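Local coordinates for protein manganese-dependent ADP-ribose/CDP-alcohol diphosphatase (PDB 2NXF) that probably hydrolyses ADP-ribose and CDP-alcohols such as CDP-choline, using the dinuclear metal centre of a calcineurin-like phosphoesterase, at residues A211-S216 / S250-H255; V223-H228 / Q256-F261; A17-G22 / D63-R68. All coordinates share one frame; numbering follows the deposited sequence. Where two conformers were deposited one is given.

Interactions 1 and 2 adjoin, with centres about 10 Å apart, and their segments alternate along the chain. In interaction 1 helix 203-219 meets helix 245-253 and His255 beyond it; both helices lie on the face of strands 222-227 and 258-263 that carries Val223, Ile225, Val258 and Phe261; Leu252 CD2 comes within 3.5 Å of Ile225 CD1. Interaction 2 follows that sheet to the zinc ligand His228. On the opposite side of the chain's centre, interaction 3 joins a loop to the turn and start of a short helix near the metal site: its centre is about 31 Å from that of interaction 2, and the Asp63 side chain is about 7 Å from a zinc ion. Interaction 1 lies away from the annotated sites.

Interaction 1 of 3, residues A211-S216 / S250-H255; sequences AVLTLS and SVLRSH
Val251, near the end of helix 245-253, makes the first touch: its CG1 lies 4.0 Å from Leu213 CD1 of helix 203-219, the two side chains crossing at about a right angle. One residue on, the CB of Leu252 points away from 211-216, yet its CD2 turns back to 4.1 Å from Leu213 CD1, so a single leucine methyl is met by both residues. Beyond this pair, Leu252 rests on Ile225 and Phe261, Leu213 on Val223, and both on Val258.

Past the helix, His255 supplies most of this segment's contact. With chi1 at -62°, CG is anti to the carbonyl carbon and the imidazole turns its face to the other helix. Leu213 CB lies 3.5 Å from the centroid of the His255 ring and 16° off the ring normal, a CH-pi contact, while Leu213 CD1 reaches His255 CD2 at 3.8 Å. At the ring edge, near its plane, Thr214 OG1 stands 3.1 Å from His255 CE1, although that hydroxyl is hydrogen-bonded to Asp210 O. Both ring nitrogens have acidic partners on helix 203-219: NE2 pairs with Asp210 OD1 and ND1 with Asp217 OD2. Two bonds from separate carboxylates fix the ring's rotation and are likely to encourage a protonated imidazole. The geometry is that of neighbouring helices covering one face of a mixed beta sheet in the layered alpha/beta architecture of calcineurin-like phosphoesterases.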
loop_
_atom_site.group_PDB
_atom_site.type_symbol
_atom_site.label_atom_id
_atom_site.label_comp_id
_atom_site.label_asym_id
_atom_site.label_seq_id
_atom_site.Cartn_x
_atom_site.Cartn_y
_atom_site.Cartn_z
ATOM N N ALA A 211 -13.406 9.993 -11.071
ATOM C CA ALA A 211 -13.981 11.334 -10.844
ATOM C C ALA A 211 -12.971 12.274 -10.202
ATOM O O ALA A 211 -12.830 13.426 -10.629
ATOM C CB ALA A 211 -15.237 11.234 -9.972
ATOM N N VAL A 212 -12.282 11.783 -9.171
ATOM C CA VAL A 212 -11.215 12.559 -8.498
ATOM C C VAL A 212 -10.194 13.017 -9.544
ATOM O O VAL A 212 -9.816 14.194 -9.606
ATOM C CB VAL A 212 -10.553 11.737 -7.362
ATOM C CG1 VAL A 212 -9.339 12.473 -6.778
ATOM C CG2 VAL A 212 -11.584 11.493 -6.246
ATOM N N LEU A 213 -9.779 12.088 -10.406
ATOM C CA LEU A 213 -8.767 12.421 -11.415
ATOM C C LEU A 213 -9.228 13.400 -12.488
ATOM O O LEU A 213 -8.446 14.233 -12.949
ATOM C CB LEU A 213 -8.211 11.136 -12.045
ATOM C CG LEU A 213 -7.483 10.213 -11.048
ATOM C CD1 LEU A 213 -6.999 8.949 -11.763
ATOM C CD2 LEU A 213 -6.308 10.896 -10.285
ATOM N N THR A 214 -10.500 13.317 -12.888
ATOM C CA THR A 214 -11.088 14.271 -13.823
ATOM C C THR A 214 -11.018 15.686 -13.233
ATOM O O THR A 214 -10.602 16.633 -13.899
ATOM C CB THR A 214 -12.542 13.888 -14.152
ATOM O OG1 THR A 214 -12.561 12.650 -14.886
ATOM C CG2 THR A 214 -13.246 14.991 -14.961
ATOM N N LEU A 215 -11.386 15.811 -11.964
ATOM C CA LEU A 215 -11.361 17.111 -11.324
ATOM C C LEU A 215 -9.918 17.603 -11.187
ATOM O O LEU A 215 -9.640 18.764 -11.485
ATOM C CB LEU A 215 -12.101 17.078 -9.994
ATOM C CG LEU A 215 -13.626 16.800 -10.085
ATOM C CD1 LEU A 215 -14.199 17.250 -8.762
ATOM C CD2 LEU A 215 -14.336 17.527 -11.220
ATOM N N SER A 216 -9.008 16.706 -10.803
ATOM C CA SER A 216 -7.578 17.051 -10.746
ATOM C C SER A 216 -7.012 17.508 -12.086
ATOM O O SER A 216 -6.247 18.478 -12.134
ATOM C CB SER A 216 -6.788 15.886 -10.185
ATOM O OG SER A 216 -7.041 15.792 -8.790
ATOM N N SER A 250 -6.424 1.362 -16.859
ATOM C CA SER A 250 -7.284 2.040 -17.824
ATOM C C SER A 250 -7.728 3.411 -17.323
ATOM O O SER A 250 -7.769 4.371 -18.100
ATOM C CB SER A 250 -8.501 1.176 -18.149
ATOM O OG SER A 250 -8.123 0.084 -18.962
ATOM N N VAL A 251 -8.061 3.491 -16.029
ATOM C CA VAL A 251 -8.421 4.768 -15.397
ATOM C C VAL A 251 -7.212 5.721 -15.373
ATOM O O VAL A 251 -7.316 6.858 -15.842
ATOM C CB VAL A 251 -8.993 4.576 -13.971
ATOM C CG1 VAL A 251 -9.182 5.933 -13.262
ATOM C CG2 VAL A 251 -10.330 3.825 -14.043
ATOM N N LEU A 252 -6.068 5.238 -14.903
ATOM C CA LEU A 252 -4.881 6.096 -14.776
ATOM C C LEU A 252 -4.457 6.681 -16.111
ATOM O O LEU A 252 -4.091 7.863 -16.188
ATOM C CB LEU A 252 -3.712 5.325 -14.175
ATOM C CG LEU A 252 -3.946 4.675 -12.811
ATOM C CD1 LEU A 252 -2.673 3.945 -12.373
ATOM C CD2 LEU A 252 -4.418 5.707 -11.767
ATOM N N ARG A 253 -4.506 5.853 -17.156
ATOM C CA ARG A 253 -4.060 6.262 -18.498
ATOM C C ARG A 253 -4.949 7.336 -19.139
ATOM O O ARG A 253 -4.540 7.994 -20.102
ATOM C CB ARG A 253 -3.940 5.044 -19.412
ATOM C CG ARG A 253 -2.795 4.125 -18.984
ATOM C CD ARG A 253 -2.814 2.798 -19.722
ATOM N NE ARG A 253 -1.618 2.012 -19.407
ATOM C CZ ARG A 253 -1.549 0.684 -19.482
ATOM N NH1 ARG A 253 -2.617 -0.020 -19.840
ATOM N NH2 ARG A 253 -0.412 0.062 -19.196
ATOM N N SER A 254 -6.155 7.499 -18.591
ATOM C CA SER A 254 -7.126 8.503 -19.028
ATOM C C SER A 254 -6.864 9.902 -18.474
ATOM O O SER A 254 -7.536 10.859 -18.873
ATOM C CB SER A 254 -8.526 8.067 -18.575
ATOM O OG SER A 254 -8.937 6.937 -19.332
ATOM N N HIS A 255 -5.913 10.024 -17.547
ATOM C CA HIS A 255 -5.752 11.267 -16.796
ATOM C C HIS A 255 -4.314 11.750 -16.691
ATOM O O HIS A 255 -3.476 11.095 -16.050
ATOM C CB HIS A 255 -6.334 11.094 -15.391
ATOM C CG HIS A 255 -7.798 10.795 -15.393
ATOM N ND1 HIS A 255 -8.748 11.759 -15.642
ATOM C CD2 HIS A 255 -8.475 9.638 -15.186
ATOM C CE1 HIS A 255 -9.952 11.209 -15.598
ATOM N NE2 HIS A 255 -9.812 9.927 -15.308
#

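Interaction 2 of 3, residues V223-H228 / Q256-F261; sequences VLIFSH and QSVLCF. With ZN (zinc ion), chain C.
Val223 pairs with Val258, and Ile225 with Phe261, in neighbouring parallel strands whose short axes approach to 4.8 Å and diverge by 22°. Val223 N donates to Ser257 O at 2.7 Å, and Ile225 N to Cys260 O at 3.0 Å. Between them the register slips by one residue: Leu224 faces Cys260, and Val223 O accepts from Leu259 N at 2.8 Å and only weakly from Cys260 N, which marks a beta bulge.

Leu224 and Cys260 project from one face of the sheet. With chi1 at 58°, Cys260 SG lies between the backbone N and the carbonyl carbon, 3.7 Å from Leu224 CG; alongside, Leu259 points the same way as Leu224. On this face Leu224 also touches Phe8 of the other large sheet. The opposite face carries Val223, Ile225, Val258 and Phe261 against helices 203-219 and 245-253. Here the Phe261 ring leans toward the neighbouring strand, meeting it obliquely: Phe261 CE1 is 3.7 Å from Ile225 CG2, and Phe261 CZ is 3.5 Å from Ser227 CB. With an alanine here in place of Phe261, a gap is likely to open beside Ile225 and Ser227, and Val248 and Leu252 would probably lose the ring they pack on.

Next to Ser227, His228 NE2 binds zinc at 2.2 Å, joined by Asp60, Asn96, His265 and a water, while its ND1 is held by Leu58 O. A beta-alpha-beta unit of parallel strands, with a metal ligand at the C-terminal end of a strand, is characteristic of the dinuclear metallophosphoesterase fold.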
loop_
_atom_site.group_PDB
_atom_site.type_symbol
_atom_site.label_atom_id
_atom_site.label_comp_id
_atom_site.label_asym_id
_atom_site.label_seq_id
_atom_site.Cartn_x
_atom_site.Cartn_y
_atom_site.Cartn_z
ATOM N N VAL A 223 -1.351 14.294 -8.984
ATOM C CA VAL A 223 -1.975 13.343 -8.059
ATOM C C VAL A 223 -1.067 12.157 -7.756
ATOM O O VAL A 223 -0.541 11.514 -8.672
ATOM C CB VAL A 223 -3.315 12.810 -8.603
ATOM C CG1 VAL A 223 -4.017 11.931 -7.544
ATOM C CG2 VAL A 223 -4.221 13.982 -9.003
ATOM N N LEU A 224 -0.903 11.873 -6.468
ATOM C CA LEU A 224 -0.158 10.718 -6.025
ATOM C C LEU A 224 -1.173 9.741 -5.454
ATOM O O LEU A 224 -1.963 10.105 -4.571
ATOM C CB LEU A 224 0.833 11.097 -4.918
ATOM C CG LEU A 224 1.970 12.066 -5.308
ATOM C CD1 LEU A 224 1.523 13.553 -5.286
ATOM C CD2 LEU A 224 3.101 11.872 -4.318
ATOM N N ILE A 225 -1.092 8.489 -5.902
ATOM C CA ILE A 225 -2.066 7.460 -5.542
ATOM C C ILE A 225 -1.347 6.362 -4.793
ATOM O O ILE A 225 -0.260 5.938 -5.216
ATOM C CB ILE A 225 -2.738 6.912 -6.810
ATOM C CG1 ILE A 225 -3.422 8.070 -7.566
ATOM C CG2 ILE A 225 -3.786 5.817 -6.475
ATOM C CD1 ILE A 225 -3.847 7.678 -8.959
ATOM N N PHE A 226 -1.944 5.915 -3.689
ATOM C CA PHE A 226 -1.303 4.951 -2.796
ATOM C C PHE A 226 -2.225 3.755 -2.654
ATOM O O PHE A 226 -3.437 3.923 -2.468
ATOM C CB PHE A 226 -1.080 5.567 -1.413
ATOM C CG PHE A 226 -0.188 6.781 -1.427
ATOM C CD1 PHE A 226 1.179 6.662 -1.251
ATOM C CD2 PHE A 226 -0.733 8.061 -1.645
ATOM C CE1 PHE A 226 1.999 7.803 -1.262
ATOM C CE2 PHE A 226 0.095 9.192 -1.664
ATOM C CZ PHE A 226 1.452 9.059 -1.472
ATOM N N SER A 227 -1.663 2.555 -2.750
ATOM C CA SER A 227 -2.460 1.324 -2.684
ATOM C C SER A 227 -1.588 0.242 -2.057
ATOM O O SER A 227 -0.388 0.233 -2.296
ATOM C CB SER A 227 -2.843 0.929 -4.113
ATOM O OG SER A 227 -3.333 -0.412 -4.197
ATOM N N HIS A 228 -2.155 -0.700 -1.290
ATOM C CA HIS A 228 -1.246 -1.742 -0.798
ATOM C C HIS A 228 -0.711 -2.523 -2.007
ATOM O O HIS A 228 0.478 -2.881 -2.049
ATOM C CB HIS A 228 -1.930 -2.724 0.153
ATOM C CG HIS A 228 -0.981 -3.709 0.737
ATOM N ND1 HIS A 228 0.100 -3.324 1.508
ATOM C CD2 HIS A 228 -0.922 -5.057 0.636
ATOM C CE1 HIS A 228 0.771 -4.406 1.877
ATOM N NE2 HIS A 228 0.174 -5.468 1.359
ATOM N N GLN A 256 -4.062 12.929 -17.273
ATOM C CA GLN A 256 -2.731 13.533 -17.210
ATOM C C GLN A 256 -2.311 13.987 -15.810
ATOM O O GLN A 256 -1.112 14.192 -15.554
ATOM C CB GLN A 256 -2.574 14.662 -18.239
ATOM C CG GLN A 256 -2.400 14.135 -19.662
ATOM C CD GLN A 256 -1.363 14.905 -20.473
ATOM O OE1 GLN A 256 -1.705 15.582 -21.443
ATOM N NE2 GLN A 256 -0.088 14.800 -20.078
ATOM N N SER A 257 -3.274 14.115 -14.897
ATOM C CA SER A 257 -2.970 14.544 -13.527
ATOM C C SER A 257 -2.220 13.501 -12.701
ATOM O O SER A 257 -1.643 13.832 -11.672
ATOM C CB SER A 257 -4.242 14.952 -12.777
ATOM O OG SER A 257 -5.156 13.881 -12.751
ATOM N N VAL A 258 -2.233 12.239 -13.131
ATOM C CA VAL A 258 -1.560 11.188 -12.374
ATOM C C VAL A 258 -0.037 11.407 -12.418
ATOM O O VAL A 258 0.564 11.463 -13.497
ATOM C CB VAL A 258 -1.893 9.802 -12.933
ATOM C CG1 VAL A 258 -1.130 8.713 -12.162
ATOM C CG2 VAL A 258 -3.429 9.561 -12.923
ATOM N N LEU A 259 0.558 11.531 -11.236
ATOM C CA LEU A 259 1.998 11.699 -11.126
ATOM C C LEU A 259 2.615 10.333 -10.894
ATOM O O LEU A 259 3.490 9.898 -11.649
ATOM C CB LEU A 259 2.355 12.679 -10.005
ATOM C CG LEU A 259 3.850 12.859 -9.703
ATOM C CD1 LEU A 259 4.648 13.373 -10.913
ATOM C CD2 LEU A 259 4.012 13.763 -8.480
ATOM N N CYS A 260 2.136 9.641 -9.861
ATOM C CA CYS A 260 2.687 8.324 -9.555
ATOM C C CYS A 260 1.677 7.465 -8.822
ATOM O O CYS A 260 0.713 7.970 -8.225
ATOM C CB CYS A 260 3.965 8.464 -8.738
ATOM S SG CYS A 260 3.752 9.360 -7.180
ATOM N N PHE A 261 1.919 6.160 -8.883
ATOM C CA PHE A 261 1.119 5.175 -8.206
ATOM C C PHE A 261 2.095 4.402 -7.333
ATOM O O PHE A 261 3.044 3.805 -7.840
ATOM C CB PHE A 261 0.468 4.261 -9.240
ATOM C CG PHE A 261 -0.518 3.301 -8.649
ATOM C CD1 PHE A 261 -1.885 3.593 -8.659
ATOM C CD2 PHE A 261 -0.074 2.123 -8.047
ATOM C CE1 PHE A 261 -2.813 2.689 -8.085
ATOM C CE2 PHE A 261 -0.985 1.215 -7.486
ATOM C CZ PHE A 261 -2.354 1.506 -7.495
HETATM ZN ZN ZN C . 0.843 -7.559 1.608
HETATM O O HOH W 1 2.928 -7.969 1.282
#

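Interaction 3 of 3, residues A17-G22 / D63-R68; sequences ADIEDG and DGHNRR
Ala17 and Asn66 meet by van der Waals packing: the methyl of Ala17 lies against the carboxamide, with Ala17 CB 3.4 Å from Asn66 OD1. The same CB touches Asp63 CB. A second packing point is Ile19, whose CG1 sits between the backbone N and the carbonyl carbon (chi1 62°) and extends the chain until Ile19 CD1 reaches His65 CB at 3.6 Å, the side chains crossing at about a right angle.

The polar link across the contact runs through one water. It accepts from Asp18 N at 2.9 Å and donates to Asn66 OD1 at 2.7 Å.

The remaining hydrogen bonds lie within 63-68 or run to its neighbours. Asp63 OD2 accepts from His65 N at 2.8 Å, on the anti side of the carboxylate and 30° out of its plane, a capping bond before helix 65-68; His65 ND1 makes a weak bond to the same oxygen. Asn66 ND2 donates to a lone pair of Asp63 O at 2.9 Å, in the carbonyl plane, and also bonds Tyr16 O, so the amide's rotation is fixed. The other carboxylate oxygen, Asp63 OD1, receives Gln15 NE2.

Since Gln15 is a zinc ligand, Asp63 acts as a second-shell residue. It is the second aspartate of the GDxxD signature, whose first is the metal-binding Asp60, and the contact joins the chain segments that follow the ligands Asp13 and Gln15 and the ligand Asp60 in the calcineurin-like phosphoesterase active site.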
loop_
_atom_site.group_PDB
_atom_site.type_symbol
_atom_site.label_atom_id
_atom_site.label_comp_id
_atom_site.label_asym_id
_atom_site.label_seq_id
_atom_site.Cartn_x
_atom_site.Cartn_y
_atom_site.Cartn_z
ATOM N N ALA A 17 6.227 -8.229 14.436
ATOM C CA ALA A 17 5.692 -9.207 15.397
ATOM C C ALA A 17 6.784 -9.541 16.386
ATOM O O ALA A 17 7.967 -9.559 16.031
ATOM C CB ALA A 17 5.198 -10.473 14.674
ATOM N N ASP A 18 6.393 -9.821 17.628
ATOM C CA ASP A 18 7.355 -10.164 18.673
ATOM C C ASP A 18 7.619 -11.671 18.645
ATOM O O ASP A 18 7.273 -12.411 19.584
ATOM C CB ASP A 18 6.835 -9.715 20.052
ATOM C CG ASP A 18 7.874 -9.871 21.152
ATOM O OD1 ASP A 18 9.082 -10.074 20.855
ATOM O OD2 ASP A 18 7.476 -9.831 22.343
ATOM N N ILE A 19 8.234 -12.122 17.549
ATOM C CA ILE A 19 8.489 -13.547 17.320
ATOM C C ILE A 19 9.851 -13.706 16.646
ATOM O O ILE A 19 10.399 -12.741 16.108
ATOM C CB ILE A 19 7.406 -14.202 16.420
ATOM C CG1 ILE A 19 7.383 -13.570 15.015
ATOM C CG2 ILE A 19 6.017 -14.129 17.059
ATOM C CD1 ILE A 19 6.193 -13.996 14.125
ATOM N N GLU A 20 10.398 -14.915 16.675
ATOM C CA GLU A 20 11.696 -15.145 16.042
ATOM C C GLU A 20 11.598 -14.975 14.520
ATOM O O GLU A 20 10.512 -15.084 13.926
ATOM C CB GLU A 20 12.282 -16.510 16.440
ATOM C CG GLU A 20 12.975 -16.494 17.823
ATOM C CD GLU A 20 13.435 -17.865 18.305
ATOM O OE1 GLU A 20 12.640 -18.843 18.251
ATOM O OE2 GLU A 20 14.588 -17.967 18.789
ATOM N N ASP A 21 12.734 -14.673 13.900
ATOM C CA ASP A 21 12.801 -14.563 12.449
ATOM C C ASP A 21 12.223 -15.793 11.760
ATOM O O ASP A 21 12.394 -16.926 12.231
ATOM C CB ASP A 21 14.237 -14.367 11.979
ATOM C CG ASP A 21 14.808 -13.008 12.342
ATOM O OD1 ASP A 21 14.064 -12.108 12.804
ATOM O OD2 ASP A 21 16.031 -12.846 12.151
ATOM N N GLY A 22 11.541 -15.552 10.648
ATOM C CA GLY A 22 10.984 -16.619 9.831
ATOM C C GLY A 22 11.421 -16.489 8.384
ATOM O O GLY A 22 12.430 -15.847 8.072
ATOM N N ASP A 63 2.321 -8.123 11.386
ATOM C CA ASP A 63 2.159 -9.403 10.675
ATOM C C ASP A 63 0.910 -10.150 11.128
ATOM O O ASP A 63 0.509 -10.053 12.290
ATOM C CB ASP A 63 3.382 -10.292 10.899
ATOM C CG ASP A 63 3.478 -11.393 9.871
ATOM O OD1 ASP A 63 3.928 -11.116 8.740
ATOM O OD2 ASP A 63 3.071 -12.516 10.184
ATOM N N GLY A 64 0.314 -10.923 10.219
ATOM C CA GLY A 64 -0.792 -11.803 10.573
ATOM C C GLY A 64 -0.427 -12.844 11.631
ATOM O O GLY A 64 -1.309 -13.381 12.308
ATOM N N HIS A 65 0.865 -13.141 11.789
ATOM C CA HIS A 65 1.291 -14.050 12.869
ATOM C C HIS A 65 0.878 -13.554 14.248
ATOM O O HIS A 65 0.752 -14.337 15.178
ATOM C CB HIS A 65 2.804 -14.287 12.859
ATOM C CG HIS A 65 3.240 -15.340 11.890
ATOM N ND1 HIS A 65 3.938 -15.048 10.740
ATOM C CD2 HIS A 65 3.058 -16.682 11.887
ATOM C CE1 HIS A 65 4.193 -16.168 10.083
ATOM N NE2 HIS A 65 3.665 -17.173 10.755
ATOM N N ASN A 66 0.690 -12.246 14.388
ATOM C CA ASN A 66 0.233 -11.709 15.668
ATOM C C ASN A 66 -1.131 -12.285 16.086
ATOM O O ASN A 66 -1.350 -12.570 17.261
ATOM C CB ASN A 66 0.199 -10.197 15.636
ATOM C CG ASN A 66 1.599 -9.593 15.593
ATOM O OD1 ASN A 66 2.385 -9.787 16.511
ATOM N ND2 ASN A 66 1.921 -8.893 14.506
ATOM N N ARG A 67 -2.028 -12.448 15.117
ATOM C CA ARG A 67 -3.340 -13.063 15.367
ATOM C C ARG A 67 -3.150 -14.476 15.914
ATOM O O ARG A 67 -3.791 -14.874 16.884
ATOM C CB ARG A 67 -4.168 -13.102 14.068
ATOM C CG ARG A 67 -5.482 -13.888 14.172
ATOM C CD ARG A 67 -6.624 -12.958 14.371
ATOM N NE ARG A 67 -7.912 -13.640 14.325
ATOM C CZ ARG A 67 -8.946 -13.303 15.086
ATOM N NH1 ARG A 67 -8.818 -12.322 15.973
ATOM N NH2 ARG A 67 -10.090 -13.982 15.000
ATOM N N ARG A 68 -2.246 -15.226 15.294
ATOM C CA ARG A 68 -1.994 -16.612 15.689
ATOM C C ARG A 68 -1.384 -16.747 17.087
ATOM O O ARG A 68 -1.481 -17.802 17.690
ATOM C CB ARG A 68 -1.118 -17.318 14.645
ATOM C CG ARG A 68 -1.797 -17.471 13.274
ATOM C CD ARG A 68 -0.802 -17.930 12.199
ATOM N NE ARG A 68 -0.109 -19.157 12.581
ATOM C CZ ARG A 68 0.810 -19.782 11.841
ATOM N NH1 ARG A 68 1.163 -19.305 10.652
ATOM N NH2 ARG A 68 1.376 -20.890 12.301
HETATM O O HOH W 2 3.731 -9.955 18.788
#